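Local coordinates for MlnE (Bacillus amyloliquefaciens subsp. plantarum, PDB 5D2E), which is an N-terminal B-type ketoreductase that binds NADP and probably reduces beta-keto groups of intermediates on the macrolactin polyketide assembly line, at residues Leu358-Leu363 and Val404-Leu409. Numbering follows the deposited sequence.
Sequences LHSAGL and VMFSSL. With NAP (NADP nicotinamide-adenine-dinucleotide phosphate), chain B.
Val-404 O accepts the shorter of the two backbone bonds that join these strands: His-359 N lies 2.8 Å from it, with 166° at the hydrogen. Leu-358 CA adds a C-H...O contact to the same oxygen. Phe-406 N then donates to His-359 O over 3.1 Å, so His-359 bonds through both its N and its O, as expected of neighbouring parallel strands in the Rossmann-type core of a ketoreductase domain. Strands 275-279 and 443-453 flank the pair, which places it inside the sheet.

Leu-358 and Val-404 lie side by side on one face, where Leu-358 CD2 comes 3.7 Å from Val-404 CB. Phe-289 and Leu-293 of helix 284-296 touch the Leu-358 side chain. On the other face, Met-405 CG sits at the edge of the His-359 ring, near its plane; Thr-279 OG1 bonds ND1 of that ring, and Met-428 touches both side chains.

After Ser-360 and Phe-406 the two chains diverge, and NADP lies across the C-terminal ends of the two strands. Ser-360 O receives a hydrogen bond from NAP O3D at 2.9 Å, and Gly-362 N donates to NAP O4B at 3.2 Å, so one short loop contacts both riboses. The Phe-406 ring is also met edge-to-face by Phe-289 and Trp-449, and Phe-406 CB lies 3.8 Å from NAP O4D. With chi1 at -165°, the hydroxyl of Ser-360 is swung away from its backbone N, and OG comes obliquely to within 3.3 Å of Phe-406 CD2.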
loop_
_atom_site.group_PDB
_atom_site.type_symbol
_atom_site.label_atom_id
_atom_site.label_comp_id
_atom_site.label_asym_id
_atom_site.label_seq_id
_atom_site.Cartn_x
_atom_site.Cartn_y
_atom_site.Cartn_z
ATOM N N LEU A 358 0.648 -5.994 16.533
ATOM C CA LEU A 358 -0.144 -4.920 15.952
ATOM C C LEU A 358 0.878 -3.916 15.477
ATOM O O LEU A 358 1.704 -3.420 16.259
ATOM C CB LEU A 358 -1.056 -4.231 16.955
ATOM C CG LEU A 358 -2.178 -4.995 17.608
ATOM C CD1 LEU A 358 -2.985 -4.066 18.495
ATOM C CD2 LEU A 358 -3.138 -5.614 16.579
ATOM N N HIS A 359 0.890 -3.685 14.169
ATOM C CA HIS A 359 1.934 -2.814 13.564
ATOM C C HIS A 359 1.344 -1.477 13.267
ATOM O O HIS A 359 0.688 -1.298 12.251
ATOM C CB HIS A 359 2.509 -3.510 12.334
ATOM C CG HIS A 359 3.569 -2.748 11.602
ATOM N ND1 HIS A 359 4.539 -1.997 12.218
ATOM C CD2 HIS A 359 3.788 -2.620 10.268
ATOM C CE1 HIS A 359 5.345 -1.486 11.300
ATOM N NE2 HIS A 359 4.897 -1.857 10.110
ATOM N N SER A 360 1.574 -0.513 14.195
ATOM C CA SER A 360 0.927 0.809 14.129
ATOM C C SER A 360 1.957 1.894 13.846
ATOM O O SER A 360 1.583 3.059 13.679
ATOM C CB SER A 360 0.224 1.141 15.474
ATOM O OG SER A 360 -0.661 2.196 15.319
ATOM N N ALA A 361 3.237 1.547 13.816
ATOM C CA ALA A 361 4.279 2.502 13.530
ATOM C C ALA A 361 4.059 3.144 12.171
ATOM O O ALA A 361 3.683 2.487 11.171
ATOM C CB ALA A 361 5.641 1.818 13.541
ATOM N N GLY A 362 4.255 4.437 12.129
ATOM C CA GLY A 362 4.072 5.198 10.909
ATOM C C GLY A 362 4.305 6.676 11.089
ATOM O O GLY A 362 4.441 7.176 12.217
ATOM N N LEU A 363 4.498 7.340 9.956
ATOM C CA LEU A 363 4.521 8.787 9.952
ATOM C C LEU A 363 3.960 9.350 8.691
ATOM O O LEU A 363 3.850 8.668 7.686
ATOM C CB LEU A 363 5.897 9.323 10.166
ATOM C CG LEU A 363 6.997 8.875 9.291
ATOM C CD1 LEU A 363 7.787 10.098 8.828
ATOM C CD2 LEU A 363 7.926 8.003 10.110
ATOM N N VAL A 404 -1.208 -7.970 12.536
ATOM C CA VAL A 404 -2.183 -7.012 12.054
ATOM C C VAL A 404 -1.492 -5.710 11.702
ATOM O O VAL A 404 -0.768 -5.164 12.510
ATOM C CB VAL A 404 -3.330 -6.722 13.047
ATOM C CG1 VAL A 404 -4.322 -5.726 12.450
ATOM C CG2 VAL A 404 -4.061 -8.024 13.452
ATOM N N MET A 405 -1.657 -5.292 10.457
ATOM C CA MET A 405 -1.097 -4.065 9.948
ATOM C C MET A 405 -2.167 -2.940 9.949
ATOM O O MET A 405 -3.278 -3.071 9.409
ATOM C CB MET A 405 -0.538 -4.336 8.567
ATOM C CG MET A 405 0.676 -5.276 8.621
ATOM S SD MET A 405 1.015 -5.977 6.990
ATOM C CE MET A 405 -0.258 -7.211 7.066
ATOM N N PHE A 406 -1.801 -1.794 10.541
ATOM C CA PHE A 406 -2.689 -0.579 10.557
ATOM C C PHE A 406 -2.407 0.233 9.312
ATOM O O PHE A 406 -1.467 1.058 9.253
ATOM C CB PHE A 406 -2.456 0.232 11.847
ATOM C CG PHE A 406 -3.133 -0.357 13.096
ATOM C CD1 PHE A 406 -3.755 -1.618 13.099
ATOM C CD2 PHE A 406 -3.166 0.349 14.267
ATOM C CE1 PHE A 406 -4.408 -2.130 14.201
ATOM C CE2 PHE A 406 -3.821 -0.176 15.394
ATOM C CZ PHE A 406 -4.448 -1.397 15.362
ATOM N N SER A 407 -3.183 -0.071 8.278
ATOM C CA SER A 407 -3.033 0.565 7.007
ATOM C C SER A 407 -3.995 1.772 6.964
ATOM O O SER A 407 -4.519 2.204 7.996
ATOM C CB SER A 407 -3.288 -0.483 5.910
ATOM O OG SER A 407 -2.969 0.049 4.636
ATOM N N SER A 408 -4.211 2.331 5.787
ATOM C CA SER A 408 -4.940 3.536 5.632
ATOM C C SER A 408 -5.807 3.420 4.426
ATOM O O SER A 408 -5.437 2.833 3.401
ATOM C CB SER A 408 -3.946 4.721 5.482
ATOM O OG SER A 408 -4.619 5.888 5.049
ATOM N N LEU A 409 -6.989 3.996 4.533
ATOM C CA LEU A 409 -7.866 4.192 3.449
ATOM C C LEU A 409 -7.264 5.022 2.309
ATOM O O LEU A 409 -7.690 4.851 1.155
ATOM C CB LEU A 409 -9.180 4.788 3.939
ATOM C CG LEU A 409 -10.400 4.795 3.034
ATOM C CD1 LEU A 409 -10.816 3.374 2.670
ATOM C CD2 LEU A 409 -11.521 5.536 3.762
HETATM P PA NAP B . 1.045 8.451 15.775
HETATM O O1A NAP B . 0.405 8.862 17.128
HETATM O O2A NAP B . 2.144 9.258 15.107
HETATM O O5B NAP B . 1.688 7.017 16.115
HETATM C C5B NAP B . 2.573 6.415 15.179
HETATM C C4B NAP B . 3.753 5.995 16.019
HETATM O O4B NAP B . 4.709 5.362 15.141
HETATM C C3B NAP B . 4.518 7.161 16.702
HETATM O O3B NAP B . 4.364 7.098 18.124
HETATM C C2B NAP B . 5.991 6.916 16.335
HETATM O O2B NAP B . 6.826 7.083 17.447
HETATM C C1B NAP B . 5.963 5.472 15.780
HETATM N N9A NAP B . 6.973 5.196 14.767
HETATM C C8A NAP B . 7.198 5.877 13.578
HETATM N N7A NAP B . 8.284 5.355 12.907
HETATM C C5A NAP B . 8.702 4.294 13.627
HETATM C C6A NAP B . 9.767 3.323 13.511
HETATM N N6A NAP B . 10.564 3.382 12.394
HETATM N N1A NAP B . 9.946 2.397 14.557
HETATM C C2A NAP B . 9.119 2.395 15.619
HETATM N N3A NAP B . 8.100 3.282 15.790
HETATM C C4A NAP B . 7.859 4.220 14.868
HETATM O O3 NAP B . -0.109 8.180 14.656
HETATM P PN NAP B . -1.542 7.455 14.891
HETATM O O1N NAP B . -2.664 8.433 14.589
HETATM O O2N NAP B . -1.383 6.632 16.142
HETATM O O5D NAP B . -1.664 6.351 13.716
HETATM C C5D NAP B . -1.012 5.075 13.981
HETATM C C4D NAP B . -1.043 4.150 12.757
HETATM O O4D NAP B . -2.348 4.022 12.212
HETATM C C3D NAP B . -0.168 4.748 11.647
HETATM O O3D NAP B . 0.607 3.713 11.070
HETATM C C2D NAP B . -1.148 5.366 10.666
HETATM O O2D NAP B . -0.613 5.431 9.314
HETATM C C1D NAP B . -2.429 4.500 10.837
HETATM N N1N NAP B . -3.634 5.308 10.518
HETATM C C2N NAP B . -4.097 6.280 11.386
HETATM C C3N NAP B . -5.225 7.084 11.136
HETATM C C7N NAP B . -5.729 8.156 12.142
HETATM O O7N NAP B . -6.682 8.885 11.855
HETATM N N7N NAP B . -5.189 8.328 13.357
HETATM C C4N NAP B . -5.881 6.893 9.911
HETATM C C5N NAP B . -5.386 5.939 9.013
HETATM C C6N NAP B . -4.275 5.138 9.339
HETATM P P2B NAP B . 8.423 7.463 17.353
HETATM O O1X NAP B . 8.575 8.780 16.605
HETATM O O2X NAP B . 8.906 7.504 18.839
HETATM O O3X NAP B . 9.056 6.340 16.580
#